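Local coordinates for protein MccF (Escherichia coli, PDB 4IIY) that probably acts as a serine carboxypeptidase-like hydrolase of the peptidase S66 family that confers self-immunity to microcin C7, at residues Ile46-Ser51 with Phe75-Gly80; Cys112-Ile117 with Ile140-Ala145; Thr162-Ala167 with His340-Leu345. The protein carries 1 engineered substitution. All blocks are in the same frame, centred on the assembly; numbering follows the deposited sequence.

Interaction 1 (Ile46-Ser51 with Phe75-Gly80); sequences IGFFSS and FKLVSG
Ile46, Gly47 and Phe48 lie beside Leu77, Val78 and Ser79 as adjacent parallel strands, and the backbone bonds between them alternate as parallel pairing demands. Ile46 N donates to Lys76 O at 2.8 Å, Val78 N donates back to Ile46 O at 2.9 Å, and Phe48 N closes on Val78 O at 3.0 Å. Past the end of strand 76-79, Gly80 N still turns to Phe48 O at 2.8 Å, but the bend at its hydrogen, 125°, makes this bond weak. Any side chain on Gly80 would run into that same carbonyl oxygen.

Two CH-pi contacts reinforce the ladder. Phe48 holds CG between its backbone N and carbonyl carbon (chi1 57°), which lays the ring across the neighbouring strand; Ser79 CA sits over its face, 3.9 Å from the centroid of the Phe48 ring, with Val78 O above the same face, each displaced toward the rim. At the other end, Ile46 CD1 rests over the face of the Phe75 ring, 3.7 Å from Phe75 CG.

Apolar contacts fill in between: Leu77 CD2 meets Ile46 CB at 3.9 Å, and Leu77 CB approaches the edge of the Phe48 ring, 4.1 Å from CE2. With an alanine in place of Phe48, Ser79 CA would probably lose the ring it rests on and Leu77 CB the edge it meets, and a gap would open along this face.

The two strands and helix 60-72 between them form a beta-alpha-beta crossover at the margin of the sheet, where 76-79 is the outermost strand within the chain. Phe63 of that helix meets the Phe48 ring, and Phe75 packs on Tyr183 and Ile187 of helix 178-191. Along its other edge strand 45-49 pairs with strand 110-115, through Gly47 to Cys112 and Met114.

Interaction 2 (Cys112-Ile117 with Ile140-Ala145); sequences CIMSTI and IIIGYA. Engineered in segment 140-145: Ala145 (natural residue Ser). With 1EI (5'-O-(L-alpha-glutamylsulfamoyl)inosine), chain K.
Residues Cys112-Ser115 and Ile140-Gly143 are the paired parallel strands of a beta-alpha-beta unit, with helix 131-136 in the connection; the C-terminal ends of the strands lead into the pocket holding the glutamyl sulfamoyl inosine. Three backbone bonds clamp them: Ile113 N to Ile140 O at 2.7 Å, Ile142 N to Ile113 O at 3.0 Å, and Ser115 N to Ile142 O, also 3.0 Å and almost straight, 170° at the hydrogen.

Side chains pair up on both faces. On one, Ile113 and Ile141 lie alongside each other; the bent end of Ile141 (chi2 -62°) brings its CD1 to 3.7 Å from Ile113 CB. On the other, Ile142 CG2 is the branch that does the touching, wedged against Cys112 SG at 3.7 Å and also meeting Met114 CB. Further along, Gly143 passes so near Ser115 CB that a side chain on the glycine would clash with it.

Where the strands part, a water bridges them, donating to Ser115 OG at 2.8 Å and accepting from Tyr144 N at 3.2 Å. Beyond it the ligand takes over: Ile117 CG1 borders a sulfamoyl oxygen, the Tyr144 hydroxyl lies against the ribose, and the CB of Ala145 stands 3.3 Å from the glutamyl carbonyl carbon C of 1EI.

Ala145 is an engineered replacement for the serine predicted to be the nucleophile. It occupies a sharp turn with positive phi (64°) between strand 140-143 and helix 148-158, resembling a nucleophile elbow. With CB so close to the carbonyl carbon, the natural serine would be well placed to present its hydroxyl to that carbon, consistent with attack there; the alanine lacks that hydroxyl, and the intact compound is seen in the pocket.

Interaction 3 (Thr162-Ala167 with His340-Leu345); sequences TFYGPA and HPMLTL
Met342 stretches out almost fully, with CG opposite the backbone N (chi1 -173°) and an extended chain beyond it, and so lays its thioether across the Gly165-Pro166 peptide: SD is 3.6 Å from Gly165 C. Its methyl CE goes on to the Tyr164 ring, 3.9 Å from CD2, the two side chains crossing at about a right angle. In Thr344, chi1 of -69° sends the two branches to different partners. OG1 presses against Pro166 CD at 3.2 Å, whereas CG2 comes within 4.0 Å of Phe163 CD1.

The backbones meet as an antiparallel hydrogen-bonded pair, Tyr164 N to Leu345 O at 2.8 Å and Leu345 N to Tyr164 O at 2.9 Å. Through this pair strand 345-347, at the margin of the sheet, joins an otherwise parallel set of strands and brings a segment of the LD-carboxypeptidase C-terminal domain onto the N-terminal one. Just before the pair, Leu343 O is buried by the contact and has no partner in the model. Tyr164 sends its hydroxyl beyond the pairing, to the carboxylate of Glu270, a predicted charge-relay residue, and to the backbone N of the engineered Ala145.

Overall arrangement
From the N terminus, interaction 1 closes a short, mostly helical loop between strands 45-49 and 76-79. Interaction 2 then closes another of similar length between strands 110-115 and 140-143. Interaction 3 opens after both and spans 172 residues, including most strands of the second sheet, before the chain returns to the first. The three follow in series, with neither nesting nor crossing. Side by side they build one six-stranded sheet: Gly47 O meets Met114 N between interactions 1 and 2, and Ile141 O meets Phe163 N between interactions 2 and 3. Interactions 1 and 3, with centres 16 Å apart, do not touch; interaction 2 lies between them in the sheet and touches both, and its strand ends reach the ligand.

Interaction 1 (Ile46-Ser51 with Phe75-Gly80)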
loop_
_atom_site.group_PDB
_atom_site.type_symbol
_atom_site.label_atom_id
_atom_site.label_comp_id
_atom_site.label_asym_id
_atom_site.label_seq_id
_atom_site.Cartn_x
_atom_site.Cartn_y
_atom_site.Cartn_z
ATOM N N ILE B 46 -1.581 -29.699 13.975
ATOM C CA ILE B 46 -1.488 -28.378 13.369
ATOM C C ILE B 46 -1.081 -28.568 11.917
ATOM O O ILE B 46 -0.095 -29.254 11.644
ATOM C CB ILE B 46 -0.410 -27.532 14.083
ATOM C CG1 ILE B 46 -0.776 -27.316 15.562
ATOM C CG2 ILE B 46 -0.209 -26.203 13.357
ATOM C CD1 ILE B 46 0.322 -26.664 16.401
ATOM N N GLY B 47 -1.833 -27.987 10.985
ATOM C CA GLY B 47 -1.433 -27.994 9.586
ATOM C C GLY B 47 -0.856 -26.647 9.214
ATOM O O GLY B 47 -1.320 -25.635 9.730
ATOM N N PHE B 48 0.147 -26.619 8.343
ATOM C CA PHE B 48 0.734 -25.342 7.957
ATOM C C PHE B 48 0.719 -25.109 6.451
ATOM O O PHE B 48 0.788 -26.059 5.655
ATOM C CB PHE B 48 2.123 -25.138 8.580
ATOM C CG PHE B 48 3.136 -26.216 8.270
ATOM C CD1 PHE B 48 3.817 -26.219 7.068
ATOM C CD2 PHE B 48 3.445 -27.194 9.210
ATOM C CE1 PHE B 48 4.794 -27.174 6.799
ATOM C CE2 PHE B 48 4.416 -28.161 8.943
ATOM C CZ PHE B 48 5.083 -28.154 7.735
ATOM N N PHE B 49 0.606 -23.836 6.071
ATOM C CA PHE B 49 0.463 -23.450 4.670
ATOM C C PHE B 49 1.339 -22.241 4.358
ATOM O O PHE B 49 1.652 -21.448 5.253
ATOM C CB PHE B 49 -1.003 -23.118 4.356
ATOM C CG PHE B 49 -1.502 -21.884 5.053
ATOM C CD1 PHE B 49 -1.519 -20.665 4.401
ATOM C CD2 PHE B 49 -1.908 -21.932 6.374
ATOM C CE1 PHE B 49 -1.950 -19.526 5.053
ATOM C CE2 PHE B 49 -2.348 -20.802 7.023
ATOM C CZ PHE B 49 -2.360 -19.591 6.364
ATOM N N SER B 50 1.721 -22.102 3.091
ATOM C CA SER B 50 2.542 -20.988 2.621
ATOM C C SER B 50 1.760 -20.177 1.586
ATOM O O SER B 50 1.792 -20.462 0.382
ATOM C CB SER B 50 3.846 -21.515 2.019
ATOM O OG SER B 50 4.576 -22.300 2.960
ATOM N N SER B 51 1.050 -19.160 2.063
ATOM C CA SER B 51 0.177 -18.377 1.189
ATOM C C SER B 51 0.910 -17.282 0.420
ATOM O O SER B 51 0.306 -16.614 -0.426
ATOM C CB SER B 51 -0.995 -17.770 1.966
ATOM O OG SER B 51 -0.566 -16.891 3.001
ATOM N N PHE B 75 2.901 -31.620 19.555
ATOM C CA PHE B 75 1.996 -31.438 18.431
ATOM C C PHE B 75 2.365 -32.334 17.268
ATOM O O PHE B 75 3.540 -32.600 17.024
ATOM C CB PHE B 75 1.950 -29.973 17.983
ATOM C CG PHE B 75 1.315 -29.068 18.991
ATOM C CD1 PHE B 75 -0.052 -29.112 19.206
ATOM C CD2 PHE B 75 2.081 -28.192 19.751
ATOM C CE1 PHE B 75 -0.644 -28.298 20.158
ATOM C CE2 PHE B 75 1.493 -27.369 20.693
ATOM C CZ PHE B 75 0.127 -27.418 20.893
ATOM N N LYS B 76 1.344 -32.801 16.559
ATOM C CA LYS B 76 1.539 -33.482 15.294
ATOM C C LYS B 76 1.386 -32.435 14.198
ATOM O O LYS B 76 0.513 -31.575 14.279
ATOM C CB LYS B 76 0.502 -34.595 15.134
ATOM C CG LYS B 76 0.569 -35.620 16.261
ATOM C CD LYS B 76 -0.655 -36.512 16.315
ATOM C CE LYS B 76 -0.629 -37.387 17.564
ATOM N NZ LYS B 76 -0.506 -36.587 18.822
ATOM N N LEU B 77 2.246 -32.494 13.190
ATOM C CA LEU B 77 2.210 -31.503 12.118
ATOM C C LEU B 77 1.835 -32.109 10.773
ATOM O O LEU B 77 2.307 -33.192 10.404
ATOM C CB LEU B 77 3.561 -30.803 11.998
ATOM C CG LEU B 77 4.109 -30.162 13.267
ATOM C CD1 LEU B 77 5.425 -29.463 12.976
ATOM C CD2 LEU B 77 3.111 -29.187 13.863
ATOM N N VAL B 78 0.973 -31.406 10.047
ATOM C CA VAL B 78 0.645 -31.740 8.668
ATOM C C VAL B 78 1.203 -30.642 7.765
ATOM O O VAL B 78 0.875 -29.459 7.911
ATOM C CB VAL B 78 -0.876 -31.873 8.452
ATOM C CG1 VAL B 78 -1.207 -32.016 6.967
ATOM C CG2 VAL B 78 -1.429 -33.055 9.242
ATOM N N SER B 79 2.060 -31.039 6.836
ATOM C CA SER B 79 2.682 -30.103 5.915
ATOM C C SER B 79 1.772 -29.804 4.729
ATOM O O SER B 79 1.328 -30.714 4.037
ATOM C CB SER B 79 3.999 -30.698 5.420
ATOM O OG SER B 79 4.668 -29.819 4.540
ATOM N N GLY B 80 1.505 -28.526 4.482
ATOM C CA GLY B 80 0.727 -28.143 3.316
ATOM C C GLY B 80 1.410 -28.579 2.031
ATOM O O GLY B 80 2.627 -28.750 1.986
#

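Interaction 2 (Cys112-Ile117 with Ile140-Ala145)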
loop_
_atom_site.group_PDB
_atom_site.type_symbol
_atom_site.label_atom_id
_atom_site.label_comp_id
_atom_site.label_asym_id
_atom_site.label_seq_id
_atom_site.Cartn_x
_atom_site.Cartn_y
_atom_site.Cartn_z
ATOM N N CYS B 112 -5.790 -26.743 14.099
ATOM C CA CYS B 112 -5.202 -25.417 13.910
ATOM C C CYS B 112 -4.511 -25.360 12.558
ATOM O O CYS B 112 -3.737 -26.261 12.212
ATOM C CB CYS B 112 -4.205 -25.118 15.037
ATOM S SG CYS B 112 -3.225 -23.609 14.850
ATOM N N ILE B 113 -4.823 -24.315 11.796
ATOM C CA ILE B 113 -4.185 -24.034 10.513
ATOM C C ILE B 113 -3.288 -22.811 10.698
ATOM O O ILE B 113 -3.778 -21.719 11.000
ATOM C CB ILE B 113 -5.239 -23.784 9.416
ATOM C CG1 ILE B 113 -6.054 -25.062 9.176
ATOM C CG2 ILE B 113 -4.585 -23.313 8.125
ATOM C CD1 ILE B 113 -7.199 -24.893 8.189
ATOM N N MET B 114 -1.982 -23.020 10.545
ATOM C CA MET B 114 -0.960 -22.037 10.892
ATOM C C MET B 114 -0.143 -21.628 9.670
ATOM O O MET B 114 0.349 -22.476 8.923
ATOM C CB MET B 114 -0.024 -22.634 11.952
ATOM C CG MET B 114 1.136 -21.729 12.367
ATOM S SD MET B 114 2.216 -22.502 13.608
ATOM C CE MET B 114 1.137 -22.472 15.045
ATOM N N SER B 115 0.004 -20.324 9.465
ATOM C CA SER B 115 0.858 -19.815 8.410
ATOM C C SER B 115 2.310 -20.201 8.642
ATOM O O SER B 115 2.775 -20.165 9.779
ATOM C CB SER B 115 0.729 -18.295 8.382
ATOM O OG SER B 115 1.622 -17.719 7.457
ATOM N N THR B 116 3.038 -20.548 7.584
ATOM C CA THR B 116 4.487 -20.705 7.729
ATOM C C THR B 116 5.202 -19.348 7.862
ATOM O O THR B 116 6.118 -19.193 8.683
ATOM C CB THR B 116 5.117 -21.473 6.561
ATOM O OG1 THR B 116 4.824 -20.787 5.337
ATOM C CG2 THR B 116 4.597 -22.914 6.497
ATOM N N ILE B 117 4.772 -18.385 7.043
ATOM C CA ILE B 117 5.343 -17.043 6.972
ATOM C C ILE B 117 4.437 -16.212 6.067
ATOM O O ILE B 117 3.603 -16.758 5.340
ATOM C CB ILE B 117 6.783 -17.069 6.400
ATOM C CG1 ILE B 117 7.561 -15.797 6.759
ATOM C CG2 ILE B 117 6.770 -17.308 4.888
ATOM C CD1 ILE B 117 9.081 -15.968 6.658
ATOM N N ILE B 140 -8.975 -23.178 14.231
ATOM C CA ILE B 140 -8.143 -22.054 14.622
ATOM C C ILE B 140 -7.235 -21.685 13.453
ATOM O O ILE B 140 -6.411 -22.492 13.025
ATOM C CB ILE B 140 -7.277 -22.420 15.838
ATOM C CG1 ILE B 140 -8.165 -22.776 17.038
ATOM C CG2 ILE B 140 -6.314 -21.275 16.175
ATOM C CD1 ILE B 140 -7.423 -23.469 18.160
ATOM N N ILE B 141 -7.394 -20.475 12.924
ATOM C CA ILE B 141 -6.564 -19.994 11.825
ATOM C C ILE B 141 -5.675 -18.904 12.404
ATOM O O ILE B 141 -6.184 -17.951 13.000
ATOM C CB ILE B 141 -7.414 -19.398 10.678
ATOM C CG1 ILE B 141 -8.594 -20.307 10.318
ATOM C CG2 ILE B 141 -6.531 -19.085 9.469
ATOM C CD1 ILE B 141 -8.210 -21.648 9.829
ATOM N N ILE B 142 -4.362 -19.053 12.253
ATOM C CA ILE B 142 -3.410 -18.184 12.936
ATOM C C ILE B 142 -2.206 -17.828 12.064
ATOM O O ILE B 142 -1.687 -18.656 11.304
ATOM C CB ILE B 142 -2.977 -18.807 14.295
ATOM C CG1 ILE B 142 -2.184 -17.813 15.154
ATOM C CG2 ILE B 142 -2.210 -20.118 14.079
ATOM C CD1 ILE B 142 -2.109 -18.234 16.612
ATOM N N GLY B 143 -1.799 -16.567 12.163
ATOM C CA GLY B 143 -0.611 -16.054 11.498
ATOM C C GLY B 143 -0.597 -14.549 11.664
ATOM O O GLY B 143 -1.352 -14.002 12.471
ATOM N N TYR B 144 0.251 -13.865 10.908
ATOM C CA TYR B 144 0.339 -12.412 11.034
ATOM C C TYR B 144 0.894 -11.798 9.756
ATOM O O TYR B 144 1.065 -12.493 8.751
ATOM C CB TYR B 144 1.120 -12.005 12.305
ATOM C CG TYR B 144 2.619 -12.226 12.279
ATOM C CD1 TYR B 144 3.483 -11.156 12.094
ATOM C CD2 TYR B 144 3.175 -13.491 12.475
ATOM C CE1 TYR B 144 4.860 -11.336 12.086
ATOM C CE2 TYR B 144 4.543 -13.673 12.479
ATOM C CZ TYR B 144 5.375 -12.599 12.273
ATOM O OH TYR B 144 6.735 -12.829 12.265
ATOM N N ALA B 145 1.154 -10.499 9.779
ATOM C CA ALA B 145 1.844 -9.846 8.675
ATOM C C ALA B 145 0.983 -9.943 7.417
ATOM O O ALA B 145 -0.208 -9.641 7.471
ATOM C CB ALA B 145 3.224 -10.448 8.473
HETATM O O6 1EI K . 16.481 -12.757 5.931
HETATM C C6 1EI K . 15.904 -12.369 6.970
HETATM N N1 1EI K . 16.600 -11.916 8.032
HETATM C C2 1EI K . 15.993 -11.500 9.157
HETATM N N3 1EI K . 14.659 -11.505 9.318
HETATM C C5 1EI K . 14.433 -12.404 7.067
HETATM C C4 1EI K . 13.854 -11.938 8.324
HETATM N N7 1EI K . 13.403 -12.775 6.280
HETATM C C8 1EI K . 12.259 -12.561 6.972
HETATM N N9 1EI K . 12.540 -12.061 8.186
HETATM C "C1'" 1EI K . 11.564 -11.688 9.223
HETATM O "O4'" 1EI K . 10.400 -12.500 9.174
HETATM C "C2'" 1EI K . 11.094 -10.274 8.953
HETATM O "O2'" 1EI K . 11.922 -9.343 9.649
HETATM C "C3'" 1EI K . 9.676 -10.275 9.478
HETATM O "O3'" 1EI K . 9.640 -9.636 10.752
HETATM C "C4'" 1EI K . 9.301 -11.734 9.663
HETATM C "C5'" 1EI K . 8.018 -12.091 8.925
HETATM O "O5'" 1EI K . 8.175 -11.914 7.514
HETATM S SBF 1EI K . 6.916 -11.849 6.641
HETATM O OAE 1EI K . 7.231 -12.390 5.336
HETATM O OAF 1EI K . 5.911 -12.622 7.322
HETATM N NAQ 1EI K . 6.505 -10.357 6.581
HETATM C C 1EI K . 5.380 -9.850 6.034
HETATM O O 1EI K . 4.466 -10.467 5.499
HETATM C CA 1EI K . 5.218 -8.360 6.133
HETATM N N 1EI K . 6.405 -7.747 6.704
HETATM C CB 1EI K . 4.898 -7.784 4.758
HETATM C CG 1EI K . 3.900 -6.633 4.861
HETATM C CD 1EI K . 4.601 -5.356 5.263
HETATM O OE1 1EI K . 5.731 -5.426 5.790
HETATM O OE2 1EI K . 4.019 -4.278 5.049
HETATM O O HOH W 1 2.062 -15.317 8.725
#

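Interaction 3 (Thr162-Ala167 with His340-Leu345)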
loop_
_atom_site.group_PDB
_atom_site.type_symbol
_atom_site.label_atom_id
_atom_site.label_comp_id
_atom_site.label_asym_id
_atom_site.label_seq_id
_atom_site.Cartn_x
_atom_site.Cartn_y
_atom_site.Cartn_z
ATOM N N THR B 162 -10.659 -15.494 14.034
ATOM C CA THR B 162 -9.302 -15.911 13.685
ATOM C C THR B 162 -8.294 -15.176 14.581
ATOM O O THR B 162 -8.678 -14.312 15.375
ATOM C CB THR B 162 -8.988 -15.619 12.202
ATOM O OG1 THR B 162 -8.972 -14.202 11.973
ATOM C CG2 THR B 162 -10.010 -16.281 11.297
ATOM N N PHE B 163 -7.013 -15.533 14.466
ATOM C CA PHE B 163 -6.007 -15.111 15.440
ATOM C C PHE B 163 -4.795 -14.440 14.825
ATOM O O PHE B 163 -4.177 -14.983 13.906
ATOM C CB PHE B 163 -5.561 -16.319 16.269
ATOM C CG PHE B 163 -6.666 -16.907 17.094
ATOM C CD1 PHE B 163 -6.818 -16.556 18.420
ATOM C CD2 PHE B 163 -7.596 -17.759 16.518
ATOM C CE1 PHE B 163 -7.876 -17.075 19.170
ATOM C CE2 PHE B 163 -8.654 -18.273 17.259
ATOM C CZ PHE B 163 -8.790 -17.929 18.585
ATOM N N TYR B 164 -4.467 -13.257 15.346
ATOM C CA TYR B 164 -3.218 -12.586 15.021
ATOM C C TYR B 164 -2.181 -13.167 15.962
ATOM O O TYR B 164 -2.254 -12.950 17.172
ATOM C CB TYR B 164 -3.320 -11.066 15.217
ATOM C CG TYR B 164 -2.399 -10.327 14.271
ATOM C CD1 TYR B 164 -2.717 -10.245 12.920
ATOM C CD2 TYR B 164 -1.198 -9.762 14.699
ATOM C CE1 TYR B 164 -1.900 -9.613 12.030
ATOM C CE2 TYR B 164 -0.355 -9.108 13.803
ATOM C CZ TYR B 164 -0.723 -9.046 12.463
ATOM O OH TYR B 164 0.076 -8.441 11.507
ATOM N N GLY B 165 -1.229 -13.923 15.437
ATOM C CA GLY B 165 -0.303 -14.627 16.296
ATOM C C GLY B 165 0.741 -15.363 15.493
ATOM O O GLY B 165 0.911 -15.108 14.299
ATOM N N PRO B 166 1.456 -16.285 16.152
ATOM C CA PRO B 166 2.624 -16.935 15.554
ATOM C C PRO B 166 2.425 -17.564 14.183
ATOM O O PRO B 166 1.415 -18.224 13.915
ATOM C CB PRO B 166 2.950 -18.046 16.558
ATOM C CG PRO B 166 2.510 -17.504 17.864
ATOM C CD PRO B 166 1.357 -16.564 17.596
ATOM N N ALA B 167 3.430 -17.356 13.337
ATOM C CA ALA B 167 3.651 -18.129 12.123
ATOM C C ALA B 167 4.838 -19.053 12.383
ATOM O O ALA B 167 5.780 -18.701 13.100
ATOM C CB ALA B 167 3.917 -17.209 10.935
ATOM N N HIS B 340 9.818 -9.664 18.741
ATOM C CA HIS B 340 9.838 -10.861 19.589
ATOM C C HIS B 340 9.942 -10.448 21.049
ATOM O O HIS B 340 10.707 -9.540 21.385
ATOM C CB HIS B 340 11.029 -11.760 19.240
ATOM C CG HIS B 340 10.944 -12.351 17.870
ATOM N ND1 HIS B 340 10.266 -13.522 17.601
ATOM C CD2 HIS B 340 11.429 -11.914 16.683
ATOM C CE1 HIS B 340 10.345 -13.783 16.309
ATOM N NE2 HIS B 340 11.044 -12.824 15.729
ATOM N N PRO B 341 9.195 -11.112 21.936
ATOM C CA PRO B 341 8.240 -12.195 21.673
ATOM C C PRO B 341 6.900 -11.645 21.193
ATOM O O PRO B 341 6.655 -10.438 21.237
ATOM C CB PRO B 341 8.087 -12.843 23.048
ATOM C CG PRO B 341 8.209 -11.684 23.993
ATOM C CD PRO B 341 9.236 -10.754 23.366
ATOM N N MET B 342 6.044 -12.545 20.733
ATOM C CA MET B 342 4.759 -12.169 20.176
ATOM C C MET B 342 3.629 -12.837 20.953
ATOM O O MET B 342 3.665 -14.046 21.181
ATOM C CB MET B 342 4.702 -12.610 18.716
ATOM C CG MET B 342 3.473 -12.117 17.996
ATOM S SD MET B 342 3.216 -12.969 16.426
ATOM C CE MET B 342 1.936 -11.877 15.807
ATOM N N LEU B 343 2.643 -12.045 21.359
ATOM C CA LEU B 343 1.445 -12.559 22.011
ATOM C C LEU B 343 0.421 -12.967 20.948
ATOM O O LEU B 343 0.481 -12.502 19.808
ATOM C CB LEU B 343 0.845 -11.480 22.913
ATOM C CG LEU B 343 1.814 -10.910 23.958
ATOM C CD1 LEU B 343 1.219 -9.691 24.653
ATOM C CD2 LEU B 343 2.205 -11.969 24.980
ATOM N N THR B 344 -0.515 -13.828 21.327
ATOM C CA THR B 344 -1.594 -14.283 20.452
ATOM C C THR B 344 -2.871 -13.496 20.765
ATOM O O THR B 344 -3.259 -13.393 21.941
ATOM C CB THR B 344 -1.820 -15.796 20.630
ATOM O OG1 THR B 344 -0.692 -16.508 20.109
ATOM C CG2 THR B 344 -3.067 -16.250 19.891
ATOM N N LEU B 345 -3.524 -12.959 19.730
ATOM C CA LEU B 345 -4.687 -12.082 19.889
ATOM C C LEU B 345 -5.855 -12.523 19.003
ATOM O O LEU B 345 -5.737 -12.540 17.775
ATOM C CB LEU B 345 -4.299 -10.657 19.493
ATOM C CG LEU B 345 -5.391 -9.592 19.565
ATOM C CD1 LEU B 345 -5.747 -9.285 21.007
ATOM C CD2 LEU B 345 -4.946 -8.324 18.845
#